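Local coordinates for protein lactaldehyde dehydrogenase (Escherichia coli, PDB 2IMP) that oxidises L-lactaldehyde irreversibly to L-lactate with NAD(+), and glycolaldehyde to glycolate, in the breakdown of L-fucose and L-rhamnose, at residues Ala109-Tyr114 against Gly459-His464; Val145-Leu150 against Gln214-Asn219; Ala160-Pro165 against Met224-Gly229. One frame throughout, in Å; residues are numbered along the deposited sequence.

Contact 1 of 3, residues Ala109-Tyr114 against Gly459-His464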
loop_
_atom_site.group_PDB
_atom_site.type_symbol
_atom_site.label_atom_id
_atom_site.label_comp_id
_atom_site.label_asym_id
_atom_site.label_seq_id
_atom_site.Cartn_x
_atom_site.Cartn_y
_atom_site.Cartn_z
ATOM N N ALA A 109 10.074 18.786 17.820
ATOM C CA ALA A 109 11.259 18.676 16.988
ATOM C C ALA A 109 11.373 17.270 16.373
ATOM O O ALA A 109 11.666 17.126 15.187
ATOM C CB ALA A 109 12.517 18.990 17.806
ATOM N N ASP A 110 11.148 16.244 17.190
ATOM C CA ASP A 110 11.192 14.878 16.679
ATOM C C ASP A 110 10.082 14.632 15.634
ATOM O O ASP A 110 10.293 13.953 14.633
ATOM C CB ASP A 110 11.048 13.858 17.815
ATOM C CG ASP A 110 12.207 13.903 18.794
ATOM O OD1 ASP A 110 13.325 14.287 18.394
ATOM O OD2 ASP A 110 11.999 13.537 19.966
ATOM N N TYR A 111 8.912 15.209 15.882
ATOM C CA TYR A 111 7.793 15.079 14.955
ATOM C C TYR A 111 8.133 15.661 13.568
ATOM O O TYR A 111 7.868 15.041 12.540
ATOM C CB TYR A 111 6.560 15.775 15.535
ATOM C CG TYR A 111 5.284 15.547 14.758
ATOM C CD1 TYR A 111 4.976 16.321 13.645
ATOM C CD2 TYR A 111 4.363 14.581 15.166
ATOM C CE1 TYR A 111 3.780 16.147 12.956
ATOM C CE2 TYR A 111 3.163 14.400 14.485
ATOM C CZ TYR A 111 2.878 15.189 13.384
ATOM O OH TYR A 111 1.685 15.036 12.726
ATOM N N ILE A 112 8.727 16.853 13.566
ATOM C CA ILE A 112 9.132 17.489 12.316
ATOM C C ILE A 112 10.143 16.612 11.543
ATOM O O ILE A 112 10.001 16.402 10.346
ATOM C CB ILE A 112 9.742 18.897 12.577
ATOM C CG1 ILE A 112 8.655 19.831 13.134
ATOM C CG2 ILE A 112 10.348 19.457 11.292
ATOM C CD1 ILE A 112 9.121 21.251 13.466
ATOM N N ASP A 113 11.154 16.112 12.249
ATOM C CA ASP A 113 12.131 15.226 11.633
ATOM C C ASP A 113 11.447 13.970 11.055
ATOM O O ASP A 113 11.742 13.550 9.938
ATOM C CB ASP A 113 13.194 14.785 12.648
ATOM C CG ASP A 113 14.237 15.861 12.915
ATOM O OD1 ASP A 113 14.415 16.758 12.062
ATOM O OD2 ASP A 113 14.894 15.795 13.977
ATOM N N TYR A 114 10.550 13.385 11.846
ATOM C CA TYR A 114 9.799 12.217 11.404
ATOM C C TYR A 114 9.039 12.505 10.093
ATOM O O TYR A 114 9.127 11.738 9.132
ATOM C CB TYR A 114 8.811 11.770 12.493
ATOM C CG TYR A 114 7.740 10.823 11.993
ATOM C CD1 TYR A 114 8.019 9.479 11.735
ATOM C CD2 TYR A 114 6.462 11.294 11.708
ATOM C CE1 TYR A 114 7.041 8.631 11.191
ATOM C CE2 TYR A 114 5.487 10.466 11.165
ATOM C CZ TYR A 114 5.779 9.142 10.907
ATOM O OH TYR A 114 4.810 8.357 10.335
ATOM N N GLY A 459 -7.717 13.912 9.560
ATOM C CA GLY A 459 -6.933 13.526 10.713
ATOM C C GLY A 459 -5.500 13.992 10.636
ATOM O O GLY A 459 -5.118 14.681 9.689
ATOM N N ALA A 460 -4.712 13.613 11.641
ATOM C CA ALA A 460 -3.303 13.987 11.703
ATOM C C ALA A 460 -2.351 12.844 12.130
ATOM O O ALA A 460 -2.779 11.846 12.729
ATOM C CB ALA A 460 -3.128 15.179 12.644
ATOM N N ASP A 461 -1.072 13.031 11.812
ATOM C CA ASP A 461 0.002 12.093 12.124
ATOM C C ASP A 461 0.147 10.898 11.150
ATOM O O ASP A 461 -0.787 10.543 10.423
ATOM C CB ASP A 461 -0.144 11.534 13.548
ATOM C CG ASP A 461 -0.404 12.616 14.596
ATOM O OD1 ASP A 461 -0.097 13.798 14.356
ATOM O OD2 ASP A 461 -0.910 12.269 15.682
ATOM N N GLY A 462 1.340 10.312 11.151
ATOM C CA GLY A 462 1.622 9.161 10.316
ATOM C C GLY A 462 1.386 9.354 8.839
ATOM O O GLY A 462 1.250 10.474 8.357
ATOM N N LYS A 463 1.347 8.241 8.118
ATOM C CA LYS A 463 1.133 8.263 6.681
ATOM C C LYS A 463 -0.203 8.923 6.264
ATOM O O LYS A 463 -0.258 9.721 5.330
ATOM C CB LYS A 463 1.183 6.829 6.146
ATOM C CG LYS A 463 1.064 6.707 4.639
ATOM C CD LYS A 463 1.029 5.244 4.224
ATOM C CE LYS A 463 -0.195 4.536 4.810
ATOM N NZ LYS A 463 -0.175 3.069 4.537
ATOM N N HIS A 464 -1.266 8.579 6.976
ATOM C CA HIS A 464 -2.573 9.130 6.670
ATOM C C HIS A 464 -2.672 10.634 6.952
ATOM O O HIS A 464 -3.368 11.355 6.248
ATOM C CB HIS A 464 -3.643 8.353 7.434
ATOM C CG HIS A 464 -3.634 6.887 7.123
ATOM N ND1 HIS A 464 -3.917 6.391 5.869
ATOM C CD2 HIS A 464 -3.305 5.818 7.886
ATOM C CE1 HIS A 464 -3.759 5.085 5.868
ATOM N NE2 HIS A 464 -3.388 4.705 7.078
HETATM O O HOH W 1 -0.356 15.359 10.488
#
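Both tyrosines of the helix, Tyr111 and Tyr114, carry CG anti to the backbone N (chi1 -172° in Tyr111), which sends their rings off the same side of the helix toward the turn at Asp461-Gly462. Asp461 answers with CG beside its own backbone N, and this swings the carboxylate round to the phenol of Tyr111. There Tyr111 OH donates to Asp461 OD1 across 2.7 Å. The oxygen is met on its anti side, 18° out of the carboxylate plane, and the aspartate lies at the edge of the ring with the two planes 74° apart. A water ties the same pair a second time: it donates to Tyr111 OH at 3.0 Å and accepts from Asp461 N at 2.8 Å, so the phenol oxygen is held from two directions and the loop backbone is fixed along with its side chain. One turn further on, Tyr114 reaches across in a different way. Its OH lies 3.3 Å from Gly462 CA, a plain packing contact with the backbone of Gly462, whose positive phi favours glycine. Phe157 meets the Tyr111 ring edge-to-face, and the other carboxylate oxygen, Asp461 OD2, forms a salt bridge with Arg161, a lactate-binding residue. Asp461 is thus a second-shell group, buried between a phenol and a guanidinium. The arginine's charge probably favours the ionised carboxylate, and with Tyr111 on one oxygen and Arg161 on the other, the acid probably has little freedom to turn, consistent with a part in orienting the arginine that binds the carboxylate of lactate.

Contact 2 of 3, residues Val145-Leu150 against Gln214-Asn219; sequences VTTGIL and QELAGN. With NAI (1,4-dihydronicotinamide adenine dinucleotide), chain D.
Strand 145-149 runs roughly antiparallel to helix 214-218, at 147° between their directions, and the two axes come within 8.5 Å. Thr147 and Leu216 are the closest pair along the backbones, their CA atoms 6.0 Å apart. The one hydrogen bond across the contact lies here: Thr147 OG1 donates to Leu216 O at 2.9 Å, coming from above the carbonyl plane, 46° out of it. Thr147 can do this because its hydroxyl sits between the backbone N and the carbonyl carbon, while its methyl CG2 lies beside the N and touches Leu216 CD2 at 3.9 Å. The other branch of the leucine, CD1, reaches along the strand to Ile149 CG1 at 4.3 Å. A valine in place of Thr147 would keep most of this apolar surface but would probably leave the carbonyl of Leu216, near the end of the helix, without its hydroxyl partner. Both segments also take hold of the cofactor's adenosine half. Leu150 O accepts from the ribose hydroxyl O3B at 2.6 Å, Ile149 CG2 packs on ribose O4B at 3.3 Å, and Gln214 NE2 points almost straight at adenine N1A (2.8 Å, 176°). Gln214 OE1 is bonded to Thr240, which fixes which way round the amide is turned. The helix therefore lies on the cofactor-side face of a Rossmann-like sheet: strand 134-149 runs between strands 172-176 and 222-227, parallel to both, Leu216 also packs on Val174 and Lys176, and helix 43-62 meets the helix at Ala46.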
loop_
_atom_site.group_PDB
_atom_site.type_symbol
_atom_site.label_atom_id
_atom_site.label_comp_id
_atom_site.label_asym_id
_atom_site.label_seq_id
_atom_site.Cartn_x
_atom_site.Cartn_y
_atom_site.Cartn_z
ATOM N N VAL A 145 -2.118 26.291 -1.422
ATOM C CA VAL A 145 -2.046 27.080 -0.198
ATOM C C VAL A 145 -2.942 26.528 0.915
ATOM O O VAL A 145 -4.135 26.325 0.702
ATOM C CB VAL A 145 -2.467 28.548 -0.439
ATOM C CG1 VAL A 145 -2.554 29.290 0.897
ATOM C CG2 VAL A 145 -1.468 29.236 -1.368
ATOM N N THR A 146 -2.362 26.284 2.084
ATOM C CA THR A 146 -3.131 25.781 3.211
ATOM C C THR A 146 -3.031 26.694 4.447
ATOM O O THR A 146 -2.100 27.502 4.566
ATOM C CB THR A 146 -2.692 24.336 3.625
ATOM O OG1 THR A 146 -1.415 24.379 4.274
ATOM C CG2 THR A 146 -2.589 23.427 2.390
ATOM N N THR A 147 -4.001 26.576 5.346
ATOM C CA THR A 147 -3.985 27.379 6.552
ATOM C C THR A 147 -4.173 26.540 7.818
ATOM O O THR A 147 -4.787 25.467 7.781
ATOM C CB THR A 147 -5.063 28.499 6.510
ATOM O OG1 THR A 147 -6.372 27.917 6.427
ATOM C CG2 THR A 147 -4.852 29.396 5.294
ATOM N N GLY A 148 -3.619 27.032 8.920
ATOM C CA GLY A 148 -3.723 26.326 10.176
ATOM C C GLY A 148 -4.154 27.247 11.297
ATOM O O GLY A 148 -3.572 28.309 11.520
ATOM N N ILE A 149 -5.196 26.833 11.995
ATOM C CA ILE A 149 -5.727 27.579 13.118
ATOM C C ILE A 149 -5.517 26.764 14.410
ATOM O O ILE A 149 -6.081 25.678 14.561
ATOM C CB ILE A 149 -7.216 27.879 12.872
ATOM C CG1 ILE A 149 -7.361 28.636 11.543
ATOM C CG2 ILE A 149 -7.785 28.685 14.011
ATOM C CD1 ILE A 149 -8.791 28.876 11.102
ATOM N N LEU A 150 -4.700 27.286 15.318
ATOM C CA LEU A 150 -4.356 26.548 16.527
ATOM C C LEU A 150 -5.048 26.932 17.855
ATOM O O LEU A 150 -5.436 28.079 18.067
ATOM C CB LEU A 150 -2.841 26.612 16.729
ATOM C CG LEU A 150 -2.008 26.619 15.445
ATOM C CD1 LEU A 150 -0.540 26.758 15.821
ATOM C CD2 LEU A 150 -2.256 25.348 14.629
ATOM N N GLN A 214 -11.476 33.440 10.526
ATOM C CA GLN A 214 -12.485 33.327 9.483
ATOM C C GLN A 214 -11.934 33.587 8.071
ATOM O O GLN A 214 -12.353 32.937 7.109
ATOM C CB GLN A 214 -13.655 34.264 9.777
ATOM C CG GLN A 214 -14.657 33.679 10.765
ATOM C CD GLN A 214 -15.441 32.512 10.179
ATOM O OE1 GLN A 214 -16.195 32.682 9.225
ATOM N NE2 GLN A 214 -15.261 31.320 10.747
ATOM N N GLU A 215 -11.000 34.526 7.954
ATOM C CA GLU A 215 -10.401 34.805 6.650
ATOM C C GLU A 215 -9.530 33.606 6.170
ATOM O O GLU A 215 -9.465 33.299 4.978
ATOM C CB GLU A 215 -9.568 36.092 6.719
ATOM C CG GLU A 215 -8.933 36.550 5.408
ATOM C CD GLU A 215 -9.927 36.720 4.257
ATOM O OE1 GLU A 215 -11.106 37.031 4.509
ATOM O OE2 GLU A 215 -9.515 36.559 3.090
ATOM N N LEU A 216 -8.893 32.926 7.118
ATOM C CA LEU A 216 -8.085 31.765 6.775
ATOM C C LEU A 216 -8.961 30.571 6.323
ATOM O O LEU A 216 -8.498 29.660 5.635
ATOM C CB LEU A 216 -7.205 31.358 7.964
ATOM C CG LEU A 216 -6.146 32.385 8.398
ATOM C CD1 LEU A 216 -5.364 31.850 9.587
ATOM C CD2 LEU A 216 -5.203 32.699 7.243
ATOM N N ALA A 217 -10.228 30.608 6.720
ATOM C CA ALA A 217 -11.174 29.570 6.343
ATOM C C ALA A 217 -12.005 29.921 5.085
ATOM O O ALA A 217 -12.337 29.043 4.282
ATOM C CB ALA A 217 -12.117 29.270 7.514
ATOM N N GLY A 218 -12.300 31.210 4.922
ATOM C CA GLY A 218 -13.111 31.655 3.803
ATOM C C GLY A 218 -12.436 32.202 2.562
ATOM O O GLY A 218 -13.104 32.432 1.556
ATOM N N ASN A 219 -11.131 32.434 2.604
ATOM C CA ASN A 219 -10.452 32.947 1.421
ATOM C C ASN A 219 -10.408 31.904 0.272
ATOM O O ASN A 219 -9.958 30.773 0.466
ATOM C CB ASN A 219 -9.037 33.396 1.786
ATOM C CG ASN A 219 -8.357 34.143 0.659
ATOM O OD1 ASN A 219 -8.102 33.581 -0.407
ATOM N ND2 ASN A 219 -8.066 35.421 0.888
HETATM P PA NAI D . -11.260 27.412 20.199
HETATM O O1A NAI D . -12.027 26.825 19.089
HETATM O O2A NAI D . -12.074 28.411 21.028
HETATM O O5B NAI D . -9.952 28.118 19.613
HETATM C C5B NAI D . -9.000 27.458 18.794
HETATM C C4B NAI D . -8.602 28.310 17.578
HETATM O O4B NAI D . -9.722 28.564 16.728
HETATM C C3B NAI D . -8.038 29.696 17.932
HETATM O O3B NAI D . -6.900 29.982 17.123
HETATM C C2B NAI D . -9.222 30.612 17.698
HETATM O O2B NAI D . -8.915 31.966 17.490
HETATM C C1B NAI D . -9.898 29.963 16.517
HETATM N N9A NAI D . -11.347 30.297 16.390
HETATM C C8A NAI D . -12.334 30.448 17.364
HETATM N N7A NAI D . -13.512 30.764 16.746
HETATM C C5A NAI D . -13.300 30.819 15.413
HETATM C C6A NAI D . -14.141 31.093 14.314
HETATM N N6A NAI D . -15.429 31.380 14.495
HETATM N N1A NAI D . -13.607 31.070 13.017
HETATM C C2A NAI D . -12.253 30.771 12.811
HETATM N N3A NAI D . -11.422 30.498 13.910
HETATM C C4A NAI D . -11.941 30.519 15.182
HETATM O O3 NAI D . -10.770 26.163 21.080
HETATM P PN NAI D . -9.704 26.171 22.290
HETATM O O1N NAI D . -8.455 26.843 21.891
HETATM O O2N NAI D . -9.595 24.754 22.776
HETATM O O5D NAI D . -10.525 27.019 23.399
HETATM C C5D NAI D . -10.278 28.356 23.753
HETATM C C4D NAI D . -11.319 28.740 24.780
HETATM O O4D NAI D . -11.280 30.150 24.976
HETATM C C3D NAI D . -12.828 28.423 24.665
HETATM O O3D NAI D . -13.175 27.378 25.552
HETATM C C2D NAI D . -13.546 29.709 24.977
HETATM O O2D NAI D . -14.690 29.522 25.779
HETATM C C1D NAI D . -12.468 30.538 25.632
HETATM N N1N NAI D . -12.769 32.001 25.509
HETATM C C2N NAI D . -12.351 32.649 24.341
HETATM C C3N NAI D . -12.608 34.037 24.179
HETATM C C7N NAI D . -12.161 34.759 22.927
HETATM O O7N NAI D . -12.430 36.117 22.807
HETATM N N7N NAI D . -11.520 34.159 21.923
HETATM C C4N NAI D . -13.294 34.739 25.226
HETATM C C5N NAI D . -13.713 34.059 26.407
HETATM C C6N NAI D . -13.438 32.678 26.533
#

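Contact 3 of 3, residues Ala160-Pro165 against Met224-Gly229; sequences ARKMAP and MVSMTG. With LAC (lactic acid), chain E; NAI (1,4-dihydronicotinamide adenine dinucleotide), chain D.
Lys162 lies alongside Ser226, its CD 3.3 Å from Ser226 OG, and then bends only at its last torsion (chi4 -58°) to bring the ammonium group between two hydroxyls. NZ donates to Ser226 OG at 2.9 Å and to Thr228 OG1 at 3.0 Å. These two residues alternate with Met227 along the chain, so they share the side facing the helix, and a buried charge is met there by two oxygens. Ser226 OG is placed for the bond by standing anti to its backbone N (chi1 177°). Leu150, an NAD-binding residue, packs against the same lysine. The setting is the Rossmann-like cofactor domain of the aldehyde dehydrogenases: strand 222-227 belongs to its sheet, and helix 155-168 covers the face turned away from the cofactor's adenine. At the end of the strand the chain passes between the two ligands. Thr228 CG2 approaches the lactate hydroxyl OHN at 3.7 Å, whereas Met227, pointing away from the helix, puts CE 3.4 Å from the cofactor phosphate oxygen O1A. Gly229 runs beside the pyrophosphate at backbone angles that call for glycine. Arg161 uses the neighbouring position on the helix to reach the bound lactate: NH1 donates to lactate O at 2.8 Å, nearly straight (176°), with the oxygen at the edge of the guanidinium and in its plane. A water joins this arginine, by a weak bond from NH1, to Thr228 OG1. Glu443 forms a salt bridge with Arg161 NH2, and Asn286 and Glu251 also hydrogen-bond the lactate.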
loop_
_atom_site.group_PDB
_atom_site.type_symbol
_atom_site.label_atom_id
_atom_site.label_comp_id
_atom_site.label_asym_id
_atom_site.label_seq_id
_atom_site.Cartn_x
_atom_site.Cartn_y
_atom_site.Cartn_z
ATOM N N ALA A 160 3.663 22.413 14.301
ATOM C CA ALA A 160 4.354 21.398 13.527
ATOM C C ALA A 160 3.407 20.337 12.956
ATOM O O ALA A 160 3.557 19.907 11.812
ATOM C CB ALA A 160 5.425 20.724 14.388
ATOM N N ARG A 161 2.433 19.932 13.765
ATOM C CA ARG A 161 1.481 18.924 13.329
ATOM C C ARG A 161 0.795 19.294 12.001
ATOM O O ARG A 161 0.383 18.418 11.235
ATOM C CB ARG A 161 0.428 18.695 14.406
ATOM C CG ARG A 161 -0.422 17.449 14.186
ATOM C CD ARG A 161 -1.419 17.265 15.323
ATOM N NE ARG A 161 -1.359 15.919 15.875
ATOM C CZ ARG A 161 -2.039 15.511 16.942
ATOM N NH1 ARG A 161 -2.848 16.349 17.586
ATOM N NH2 ARG A 161 -1.903 14.262 17.373
ATOM N N LYS A 162 0.685 20.596 11.744
ATOM C CA LYS A 162 0.078 21.052 10.503
ATOM C C LYS A 162 1.109 21.494 9.433
ATOM O O LYS A 162 1.040 21.044 8.306
ATOM C CB LYS A 162 -0.917 22.190 10.781
ATOM C CG LYS A 162 -1.996 21.812 11.790
ATOM C CD LYS A 162 -2.968 22.955 12.055
ATOM C CE LYS A 162 -3.876 22.640 13.247
ATOM N NZ LYS A 162 -4.672 21.394 13.062
ATOM N N MET A 163 2.069 22.339 9.812
ATOM C CA MET A 163 3.067 22.825 8.859
ATOM C C MET A 163 4.083 21.780 8.322
ATOM O O MET A 163 4.489 21.861 7.164
ATOM C CB MET A 163 3.828 24.032 9.450
ATOM C CG MET A 163 4.908 23.708 10.483
ATOM S SD MET A 163 6.490 23.158 9.768
ATOM C CE MET A 163 7.163 24.695 9.169
ATOM N N ALA A 164 4.483 20.821 9.152
ATOM C CA ALA A 164 5.439 19.806 8.716
ATOM C C ALA A 164 4.926 18.959 7.515
ATOM O O ALA A 164 5.590 18.880 6.479
ATOM C CB ALA A 164 5.821 18.898 9.898
ATOM N N PRO A 165 3.740 18.337 7.648
ATOM C CA PRO A 165 3.197 17.529 6.544
ATOM C C PRO A 165 2.896 18.459 5.343
ATOM O O PRO A 165 3.144 18.109 4.191
ATOM C CB PRO A 165 1.905 16.951 7.123
ATOM C CG PRO A 165 2.077 17.081 8.617
ATOM C CD PRO A 165 2.812 18.362 8.789
ATOM N N MET A 224 -7.039 24.177 1.563
ATOM C CA MET A 224 -7.491 23.482 2.756
ATOM C C MET A 224 -7.239 24.247 4.061
ATOM O O MET A 224 -6.180 24.850 4.245
ATOM C CB MET A 224 -6.832 22.095 2.874
ATOM C CG MET A 224 -7.259 21.315 4.136
ATOM S SD MET A 224 -6.667 19.596 4.249
ATOM C CE MET A 224 -4.954 19.864 4.829
ATOM N N VAL A 225 -8.236 24.238 4.937
ATOM C CA VAL A 225 -8.094 24.860 6.234
ATOM C C VAL A 225 -8.024 23.791 7.341
ATOM O O VAL A 225 -8.901 22.933 7.447
ATOM C CB VAL A 225 -9.253 25.857 6.547
ATOM C CG1 VAL A 225 -10.609 25.154 6.491
ATOM C CG2 VAL A 225 -9.031 26.475 7.933
ATOM N N SER A 226 -6.949 23.825 8.117
ATOM C CA SER A 226 -6.762 22.878 9.202
ATOM C C SER A 226 -6.891 23.537 10.570
ATOM O O SER A 226 -6.258 24.558 10.836
ATOM C CB SER A 226 -5.392 22.207 9.094
ATOM O OG SER A 226 -5.184 21.325 10.186
ATOM N N MET A 227 -7.712 22.953 11.431
ATOM C CA MET A 227 -7.913 23.522 12.745
ATOM C C MET A 227 -8.135 22.518 13.880
ATOM O O MET A 227 -8.750 21.466 13.701
ATOM C CB MET A 227 -9.090 24.511 12.699
ATOM C CG MET A 227 -9.556 25.030 14.058
ATOM S SD MET A 227 -10.862 24.030 14.819
ATOM C CE MET A 227 -11.165 24.950 16.330
ATOM N N THR A 228 -7.598 22.863 15.041
ATOM C CA THR A 228 -7.760 22.064 16.235
ATOM C C THR A 228 -8.326 22.934 17.373
ATOM O O THR A 228 -7.886 24.076 17.544
ATOM C CB THR A 228 -6.424 21.446 16.671
ATOM O OG1 THR A 228 -5.933 20.594 15.627
ATOM C CG2 THR A 228 -6.605 20.627 17.945
ATOM N N GLY A 229 -9.308 22.411 18.105
ATOM C CA GLY A 229 -9.907 23.174 19.190
ATOM C C GLY A 229 -11.345 22.800 19.519
ATOM O O GLY A 229 -11.706 21.625 19.486
HETATM C C LAC E . -4.007 16.041 20.926
HETATM C CA LAC E . -4.404 17.437 21.302
HETATM C CB LAC E . -3.142 18.278 21.558
HETATM O O LAC E . -4.308 15.590 19.821
HETATM O OHN LAC E . -5.126 18.051 20.221
HETATM O OXT LAC E . -3.363 15.280 21.818
HETATM P PA NAI D . -11.260 27.412 20.199
HETATM O O1A NAI D . -12.027 26.825 19.089
HETATM O O2A NAI D . -12.074 28.411 21.028
HETATM O O5B NAI D . -9.952 28.118 19.613
HETATM C C5B NAI D . -9.000 27.458 18.794
HETATM C C4B NAI D . -8.602 28.310 17.578
HETATM O O4B NAI D . -9.722 28.564 16.728
HETATM C C3B NAI D . -8.038 29.696 17.932
HETATM O O3B NAI D . -6.900 29.982 17.123
HETATM C C2B NAI D . -9.222 30.612 17.698
HETATM O O2B NAI D . -8.915 31.966 17.490
HETATM C C1B NAI D . -9.898 29.963 16.517
HETATM N N9A NAI D . -11.347 30.297 16.390
HETATM C C8A NAI D . -12.334 30.448 17.364
HETATM N N7A NAI D . -13.512 30.764 16.746
HETATM C C5A NAI D . -13.300 30.819 15.413
HETATM C C6A NAI D . -14.141 31.093 14.314
HETATM N N6A NAI D . -15.429 31.380 14.495
HETATM N N1A NAI D . -13.607 31.070 13.017
HETATM C C2A NAI D . -12.253 30.771 12.811
HETATM N N3A NAI D . -11.422 30.498 13.910
HETATM C C4A NAI D . -11.941 30.519 15.182
HETATM O O3 NAI D . -10.770 26.163 21.080
HETATM P PN NAI D . -9.704 26.171 22.290
HETATM O O1N NAI D . -8.455 26.843 21.891
HETATM O O2N NAI D . -9.595 24.754 22.776
HETATM O O5D NAI D . -10.525 27.019 23.399
HETATM C C5D NAI D . -10.278 28.356 23.753
HETATM C C4D NAI D . -11.319 28.740 24.780
HETATM O O4D NAI D . -11.280 30.150 24.976
HETATM C C3D NAI D . -12.828 28.423 24.665
HETATM O O3D NAI D . -13.175 27.378 25.552
HETATM C C2D NAI D . -13.546 29.709 24.977
HETATM O O2D NAI D . -14.690 29.522 25.779
HETATM C C1D NAI D . -12.468 30.538 25.632
HETATM N N1N NAI D . -12.769 32.001 25.509
HETATM C C2N NAI D . -12.351 32.649 24.341
HETATM C C3N NAI D . -12.608 34.037 24.179
HETATM C C7N NAI D . -12.161 34.759 22.927
HETATM O O7N NAI D . -12.430 36.117 22.807
HETATM N N7N NAI D . -11.520 34.159 21.923
HETATM C C4N NAI D . -13.294 34.739 25.226
HETATM C C5N NAI D . -13.713 34.059 26.407
HETATM C C6N NAI D . -13.438 32.678 26.533
HETATM O O HOH W 2 -4.987 18.018 16.286
#

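Overall arrangement
The three contacts form a layered path through the cofactor-binding half of the subunit. Contact 2 lies on one side of the mixed sheet and contact 3 on the other, their centres 10 Å apart, joined through neighbouring strands 134-149 and 222-227; along the chain their segments alternate. Contact 1 is stacked beyond helix 155-168, with its centre 11 Å from contact 3 and 21 Å from contact 2, and its two segments enclose all the others in sequence. The salt bridge from Asp461 to Arg161 joins contacts 1 and 3, while contacts 2 and 3 both touch NADH. Contact 3 touches both of the others and so connects the adenosine side of the sheet with the lactate side.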